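PDB 5WCK: FEZ-1 protein from Fluoribacter gormanii, which probably hydrolyses the beta-lactam ring of antibiotics, as a monomeric zinc-dependent metallo-beta-lactamase of subclass B3. Local coordinates for residues L17-T22 against S214-F219; N36-S41 against P48-S53; P9-A14 against V226-G231. The protein carries 2 engineered substitutions. All coordinates share one frame; numbering follows the deposited sequence.

Contact 1 of 3, residues L17-T22 against S214-F219. With ZN (zinc ion), chain C.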
# COMPACT_ATOMS: atom_id res chain seq x y z
N LEU A 17 -0.25 -13.93 -5.91
CA LEU A 17 -0.46 -12.49 -5.76
C LEU A 17 -0.92 -11.91 -7.10
O LEU A 17 -0.24 -12.10 -8.13
CB LEU A 17 0.84 -11.83 -5.30
CG LEU A 17 0.84 -10.30 -5.26
CD1 LEU A 17 -0.07 -9.77 -4.18
CD2 LEU A 17 2.25 -9.79 -5.04
N TYR A 18 -2.06 -11.23 -7.05
CA TYR A 18 -2.73 -10.66 -8.21
C TYR A 18 -2.89 -9.15 -8.03
O TYR A 18 -3.04 -8.63 -6.90
CB TYR A 18 -4.13 -11.26 -8.40
CG TYR A 18 -4.13 -12.74 -8.64
CD1 TYR A 18 -3.94 -13.65 -7.61
CD2 TYR A 18 -4.28 -13.25 -9.92
CE1 TYR A 18 -3.90 -15.01 -7.84
CE2 TYR A 18 -4.28 -14.62 -10.16
CZ TYR A 18 -4.09 -15.50 -9.12
OH TYR A 18 -4.06 -16.87 -9.32
N TYR A 19 -2.87 -8.44 -9.16
CA TYR A 19 -3.20 -7.03 -9.22
C TYR A 19 -4.69 -6.88 -9.51
O TYR A 19 -5.17 -7.43 -10.53
CB TYR A 19 -2.40 -6.35 -10.34
CG TYR A 19 -2.52 -4.85 -10.28
CD1 TYR A 19 -1.84 -4.14 -9.30
CD2 TYR A 19 -3.34 -4.12 -11.13
CE1 TYR A 19 -1.96 -2.77 -9.18
CE2 TYR A 19 -3.49 -2.75 -11.01
CZ TYR A 19 -2.78 -2.06 -10.04
OH TYR A 19 -2.90 -0.72 -9.88
N VAL A 20 -5.40 -6.13 -8.67
CA VAL A 20 -6.83 -5.86 -8.86
C VAL A 20 -7.13 -4.37 -8.71
O VAL A 20 -8.24 -3.99 -8.37
CB VAL A 20 -7.70 -6.70 -7.91
CG1 VAL A 20 -7.64 -8.18 -8.28
CG2 VAL A 20 -7.35 -6.51 -6.43
N GLY A 21 -6.11 -3.53 -8.96
CA GLY A 21 -6.27 -2.11 -8.82
C GLY A 21 -6.56 -1.40 -10.14
O GLY A 21 -7.04 -1.99 -11.11
N THR A 22 -6.29 -0.10 -10.11
CA THR A 22 -6.60 0.84 -11.16
C THR A 22 -5.31 1.22 -11.90
O THR A 22 -4.24 0.66 -11.69
CB THR A 22 -7.30 2.06 -10.57
OG1 THR A 22 -6.30 2.84 -9.89
CG2 THR A 22 -8.46 1.73 -9.65
N SER A 214 1.97 1.34 -3.39
CA SER A 214 0.58 1.82 -3.21
C SER A 214 0.07 2.57 -4.45
O SER A 214 -1.15 2.68 -4.62
CB SER A 214 0.49 2.62 -1.97
OG SER A 214 1.42 3.69 -1.98
N HIS A 215 0.97 3.09 -5.29
CA HIS A 215 0.62 3.74 -6.53
C HIS A 215 1.37 3.07 -7.69
O HIS A 215 2.57 2.79 -7.60
CB HIS A 215 0.94 5.24 -6.51
CG HIS A 215 0.10 6.05 -5.60
ND1 HIS A 215 -1.01 6.73 -6.06
CD2 HIS A 215 0.15 6.27 -4.27
CE1 HIS A 215 -1.57 7.37 -5.05
NE2 HIS A 215 -0.89 7.11 -3.94
N ALA A 216 0.64 2.88 -8.79
CA ALA A 216 1.14 2.28 -10.03
C ALA A 216 2.41 2.97 -10.53
O ALA A 216 3.36 2.29 -10.98
CB ALA A 216 0.06 2.36 -11.08
N GLY A 217 2.46 4.30 -10.44
CA GLY A 217 3.57 5.07 -10.95
C GLY A 217 4.88 4.83 -10.19
O GLY A 217 5.97 5.06 -10.73
N MET A 218 4.81 4.33 -8.95
CA MET A 218 6.03 4.07 -8.17
C MET A 218 6.87 3.00 -8.86
O MET A 218 8.11 3.06 -8.79
CB MET A 218 5.68 3.58 -6.76
CG MET A 218 4.99 4.61 -5.96
SD MET A 218 4.40 3.87 -4.42
CE MET A 218 4.07 5.34 -3.43
N PHE A 219 6.20 2.00 -9.45
CA PHE A 219 6.90 0.79 -9.86
C PHE A 219 6.71 0.50 -11.35
O PHE A 219 7.04 -0.57 -11.78
CB PHE A 219 6.49 -0.40 -8.99
CG PHE A 219 5.04 -0.82 -9.07
CD1 PHE A 219 4.08 -0.19 -8.27
CD2 PHE A 219 4.62 -1.82 -9.92
CE1 PHE A 219 2.75 -0.59 -8.30
CE2 PHE A 219 3.28 -2.20 -9.97
CZ PHE A 219 2.35 -1.58 -9.17
ZN ZN C . -1.45 7.77 -2.08
O HOH W 1 -1.55 9.01 -0.50
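Tyr19 meets Ala216 and Phe219 through weak apolar contacts. Its CE1 lies 4.5 Å from Phe219 CZ, approaching the phenylalanine ring at its edge, near its plane, while the tyrosine ring itself is met obliquely. Its OH stands 4.4 Å from Ala216 CB. With CG anti to the backbone N (chi1 -170°), the tyrosine ring extends from the strand towards the short helical turn.

Tyr19 OH donates to Thr22 O at 2.6 Å, on a lone pair in the carbonyl plane, limiting the ring's swing. Gly21 N lies 3.4 Å above one face of that ring, offset toward the rim. Ala216 O lies above one face of the Phe219 ring, toward its rim, and Phe219 N bonds back to Ala216 O at 3.2 Å.

Metal coordination occupies the far side of this turn. His215 NE2 binds a zinc ion shared with Asp75 and His76, water 1 completing the site at 2.0 Å from the metal, while His215 ND1 is held by Asp24.

Beside this ligand turn, the contact joins the two sheets of the metallo-beta-lactamase alpha-beta/beta-alpha sandwich, strand 17-19 to the turn after strand 210-213, with Phe219 packed against Tyr28 of strand 28-32, Phe211 and Leu212.

Contact 2 of 3, residues N36-S41 against P48-S53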
# COMPACT_ATOMS: atom_id res chain seq x y z
N ASN A 36 -9.32 -15.13 0.58
CA ASN A 36 -8.45 -14.14 -0.07
C ASN A 36 -8.18 -12.95 0.85
O ASN A 36 -9.00 -12.60 1.71
CB ASN A 36 -9.09 -13.67 -1.37
CG ASN A 36 -9.46 -14.82 -2.27
OD1 ASN A 36 -8.81 -15.88 -2.24
ND2 ASN A 36 -10.50 -14.63 -3.06
N ILE A 37 -7.02 -12.31 0.62
CA ILE A 37 -6.63 -11.07 1.29
C ILE A 37 -6.64 -9.97 0.23
O ILE A 37 -6.10 -10.17 -0.86
CB ILE A 37 -5.23 -11.16 1.91
CG1 ILE A 37 -5.11 -12.35 2.87
CG2 ILE A 37 -4.83 -9.84 2.56
CD1 ILE A 37 -3.71 -12.61 3.36
N LEU A 38 -7.28 -8.85 0.55
CA LEU A 38 -7.30 -7.66 -0.30
C LEU A 38 -6.49 -6.55 0.37
O LEU A 38 -6.67 -6.28 1.57
CB LEU A 38 -8.75 -7.22 -0.51
CG LEU A 38 -8.93 -5.94 -1.33
CD1 LEU A 38 -8.44 -6.10 -2.75
CD2 LEU A 38 -10.38 -5.48 -1.34
N ILE A 39 -5.60 -5.92 -0.41
CA ILE A 39 -4.78 -4.77 0.08
C ILE A 39 -5.18 -3.53 -0.73
O ILE A 39 -5.06 -3.60 -1.93
CB ILE A 39 -3.27 -5.05 -0.04
CG1 ILE A 39 -2.88 -6.43 0.49
CG2 ILE A 39 -2.50 -3.96 0.68
CD1 ILE A 39 -1.38 -6.65 0.63
N ASN A 40 -5.66 -2.50 -0.02
CA ASN A 40 -6.09 -1.16 -0.51
C ASN A 40 -7.53 -1.17 -1.04
O ASN A 40 -7.77 -1.80 -2.01
CB ASN A 40 -5.06 -0.46 -1.41
CG ASN A 40 -3.74 -0.23 -0.70
OD1 ASN A 40 -3.72 0.18 0.43
ND2 ASN A 40 -2.65 -0.48 -1.39
N SER A 41 -8.41 -0.41 -0.38
CA SER A 41 -9.83 -0.30 -0.78
C SER A 41 -10.03 0.90 -1.71
O SER A 41 -11.07 0.99 -2.31
CB SER A 41 -10.69 -0.18 0.44
OG SER A 41 -10.20 0.87 1.24
N PRO A 48 -16.62 -0.88 -6.65
CA PRO A 48 -17.17 -1.75 -7.70
C PRO A 48 -16.14 -2.22 -8.73
O PRO A 48 -16.29 -3.30 -9.30
CB PRO A 48 -18.25 -0.89 -8.38
CG PRO A 48 -18.54 0.20 -7.39
CD PRO A 48 -17.29 0.42 -6.56
N MET A 49 -15.08 -1.41 -8.95
CA MET A 49 -14.03 -1.75 -9.89
C MET A 49 -13.19 -2.90 -9.33
O MET A 49 -12.78 -3.81 -10.07
CB MET A 49 -13.14 -0.53 -10.19
CG MET A 49 -13.92 0.59 -10.83
SD MET A 49 -13.04 2.18 -10.86
CE MET A 49 -11.68 1.79 -11.93
N ILE A 50 -12.87 -2.82 -8.04
CA ILE A 50 -12.11 -3.90 -7.36
C ILE A 50 -12.93 -5.19 -7.41
O ILE A 50 -12.40 -6.26 -7.78
CB ILE A 50 -11.72 -3.48 -5.93
CG1 ILE A 50 -10.70 -2.34 -5.95
CG2 ILE A 50 -11.18 -4.68 -5.16
CD1 ILE A 50 -10.54 -1.63 -4.64
N LYS A 51 -14.23 -5.11 -7.07
CA LYS A 51 -15.11 -6.28 -7.14
C LYS A 51 -15.07 -6.88 -8.54
O LYS A 51 -14.91 -8.09 -8.72
CB LYS A 51 -16.54 -5.91 -6.75
CG LYS A 51 -17.52 -7.07 -6.87
CD LYS A 51 -18.91 -6.73 -6.37
CE LYS A 51 -19.81 -7.94 -6.42
NZ LYS A 51 -21.14 -7.68 -5.82
N ALA A 52 -15.23 -6.03 -9.57
CA ALA A 52 -15.26 -6.52 -10.94
C ALA A 52 -13.93 -7.18 -11.33
O ALA A 52 -13.91 -8.19 -12.03
CB ALA A 52 -15.63 -5.39 -11.89
N SER A 53 -12.80 -6.60 -10.88
CA SER A 53 -11.49 -7.14 -11.18
C SER A 53 -11.33 -8.54 -10.55
O SER A 53 -10.82 -9.46 -11.16
CB SER A 53 -10.39 -6.21 -10.71
OG SER A 53 -10.29 -5.07 -11.56
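The flat carbonyl groups of Asn40 and Ser41 meet Ile50 through a single methyl. CD1 sits over one face of the Ser41 carbonyl, 3.5 Å from Ser41 O, but is only modestly tilted out of the plane of the Asn40 carbonyl, 3.8 Å from Asn40 O. These two oxygens fare differently: Asn40 O accepts from Ser27 OG, whereas Ser41 O is buried here without a polar partner in the model. The side-chain amide of Asn40 turns away from the helix and is gripped at both ends, OD1 by Ser70 N and ND2 by Ala26 O, which fixes its rotation about 4 Å from the side chain of His76, a zinc ligand.

The other branch of Ile50 makes the purely apolar contact. Its CG2 spans both methyls of Leu38, 3.9 Å from CD1 and 4.0 Å from CD2, the two side chains crossing obliquely. Because chi1 (-67°) puts CG1 beside the backbone N and the chain is extended beyond it, CD1 reaches the carbonyls while CG2 is left for Leu38. Ile83 of helix 80-87 also packs on Leu38 and Ser41.

Strand 35-39, helix 47-56 and strand 64-68 form a beta-alpha-beta crossover with parallel strands. Helix packing on the outer face of a sheet, with the loop after strand 35-39 running beside His76 and the ligand-bearing loop following strand 64-68, is characteristic of the alpha-beta/beta-alpha sandwich of metallo-beta-lactamases.

Contact 3 of 3, residues P9-A14 against V226-G231. Engineered in segment 226-231: Ser229 (natural residue Gln).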
# COMPACT_ATOMS: atom_id res chain seq x y z
N PRO A 9 -6.68 -3.67 -16.38
CA PRO A 9 -6.96 -5.10 -16.45
C PRO A 9 -6.29 -5.84 -15.30
O PRO A 9 -5.10 -5.64 -15.06
CB PRO A 9 -6.35 -5.57 -17.77
CG PRO A 9 -5.42 -4.47 -18.19
CD PRO A 9 -5.91 -3.20 -17.54
N PRO A 10 -7.02 -6.70 -14.56
CA PRO A 10 -6.40 -7.45 -13.47
C PRO A 10 -5.51 -8.56 -14.03
O PRO A 10 -5.73 -9.04 -15.16
CB PRO A 10 -7.62 -7.98 -12.70
CG PRO A 10 -8.67 -8.18 -13.79
CD PRO A 10 -8.45 -7.02 -14.73
N PHE A 11 -4.51 -8.99 -13.26
CA PHE A 11 -3.56 -9.98 -13.73
C PHE A 11 -2.84 -10.61 -12.54
O PHE A 11 -2.85 -10.04 -11.45
CB PHE A 11 -2.56 -9.39 -14.73
CG PHE A 11 -1.67 -8.31 -14.17
CD1 PHE A 11 -2.12 -7.00 -14.11
CD2 PHE A 11 -0.41 -8.62 -13.70
CE1 PHE A 11 -1.30 -6.02 -13.59
CE2 PHE A 11 0.41 -7.63 -13.17
CZ PHE A 11 -0.05 -6.34 -13.12
N ARG A 12 -2.25 -11.78 -12.78
CA ARG A 12 -1.39 -12.42 -11.81
C ARG A 12 0.01 -11.81 -11.88
O ARG A 12 0.66 -11.81 -12.94
CB ARG A 12 -1.35 -13.93 -12.05
CG ARG A 12 -0.72 -14.72 -10.93
CD ARG A 12 -1.07 -16.20 -11.00
NE ARG A 12 -0.35 -16.79 -12.10
CZ ARG A 12 0.91 -17.20 -12.03
NH1 ARG A 12 1.55 -17.14 -10.87
NH2 ARG A 12 1.53 -17.66 -13.11
N ILE A 13 0.52 -11.34 -10.73
CA ILE A 13 1.86 -10.76 -10.65
C ILE A 13 2.89 -11.89 -10.55
O ILE A 13 3.81 -11.98 -11.33
CB ILE A 13 1.97 -9.79 -9.46
CG1 ILE A 13 1.03 -8.59 -9.61
CG2 ILE A 13 3.42 -9.35 -9.26
CD1 ILE A 13 0.77 -7.77 -8.35
N ALA A 14 2.71 -12.78 -9.58
CA ALA A 14 3.63 -13.90 -9.30
C ALA A 14 2.97 -14.77 -8.24
O ALA A 14 2.25 -14.26 -7.40
CB ALA A 14 4.96 -13.38 -8.81
N VAL A 226 2.64 -4.14 -20.07
CA VAL A 226 2.85 -4.32 -21.50
C VAL A 226 3.88 -5.43 -21.74
O VAL A 226 3.66 -6.29 -22.60
CB VAL A 226 3.26 -3.00 -22.18
CG1 VAL A 226 3.73 -3.24 -23.61
CG2 VAL A 226 2.10 -2.02 -22.17
N LEU A 227 5.00 -5.44 -21.00
CA LEU A 227 6.01 -6.51 -21.16
C LEU A 227 5.39 -7.87 -20.81
O LEU A 227 5.72 -8.88 -21.42
CB LEU A 227 7.23 -6.22 -20.28
CG LEU A 227 8.07 -5.01 -20.70
CD1 LEU A 227 9.18 -4.78 -19.71
CD2 LEU A 227 8.65 -5.17 -22.09
N LEU A 228 4.58 -7.92 -19.75
CA LEU A 228 3.97 -9.17 -19.34
C LEU A 228 3.03 -9.70 -20.43
O LEU A 228 3.05 -10.91 -20.72
CB LEU A 228 3.20 -8.95 -18.04
CG LEU A 228 2.52 -10.20 -17.50
CD1 LEU A 228 3.56 -11.22 -17.05
CD2 LEU A 228 1.58 -9.83 -16.38
N SER A 229 2.22 -8.81 -21.02
CA SER A 229 1.29 -9.19 -22.10
C SER A 229 2.08 -9.73 -23.30
O SER A 229 1.60 -10.64 -24.00
CB SER A 229 0.40 -8.05 -22.51
OG SER A 229 -0.50 -7.71 -21.47
N LYS A 230 3.29 -9.20 -23.52
CA LYS A 230 4.17 -9.65 -24.61
C LYS A 230 4.83 -11.00 -24.29
O LYS A 230 5.51 -11.56 -25.14
CB LYS A 230 5.22 -8.59 -24.96
CG LYS A 230 4.61 -7.33 -25.57
CD LYS A 230 5.60 -6.33 -26.14
CE LYS A 230 6.88 -6.14 -25.37
NZ LYS A 230 7.79 -5.22 -26.09
N GLY A 231 4.69 -11.51 -23.05
CA GLY A 231 5.20 -12.82 -22.65
C GLY A 231 6.58 -12.78 -22.02
O GLY A 231 7.23 -13.81 -21.88
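Phe11 and Leu228 join an outermost strand of the seven-stranded sheet, 11-14, to the C-terminal part of helix 221-229. One leucine methyl does the touching: Leu228 CD2 lies 3.6 Å from Phe11 CD2 and 4.1 Å from Phe11 CE2, meeting the ring obliquely. The same methyl comes within 4.1 Å of Arg12 O, so it touches both the ring and the strand backbone from one side. Leu228 CG is anti to its own backbone N (chi1 -180°), which carries CD2 outward from the helix to the strand. Pro9 O lies at the edge of the Phe11 ring, in its plane. Around this ring gather Tyr225, Phe236 and Tyr19, an aromatic cluster to which Leu228 adds an aliphatic member.

Both elements are shaped close to the contact. In the strand, Ile13 and Ala14 both face Leu17 and make a classic beta bulge, while Ile13 O accepts from Asn234 ND2. In the helix, Gly231 takes a positive phi (93°) and its N bonds back to Leu228 O at 2.9 Å, ending the helix in a Schellman motif; the residue on whose carbonyl the chain folds back is thus also the one whose side chain reaches Phe11.

Far from the zinc site, this is plain helix-on-sheet packing, in which a leucine near the C-terminal end of a helix packs on the aromatic residue of an edge strand.

How the contacts relate
From the N terminus, strand 11-14 comes first and opens the longest loop, which contact 3 closes at residues 226-231. Strand 17-19, its antiparallel neighbour, opens the next, closed by contact 1 at 214-219 and nested inside the former. Contact 2 closes a short loop between 36-41 and 48-53, nested within both, so none of the three cross. Contacts 1 and 3 are tied by Tyr19 N to Phe11 O, a probable hydrogen bond; contact 2 packs on contact 1 where Val20 meets Leu38 and Ile50. Together they fasten the amino-terminal sheet to its outer helix on one side and to the later half of the fold on the other.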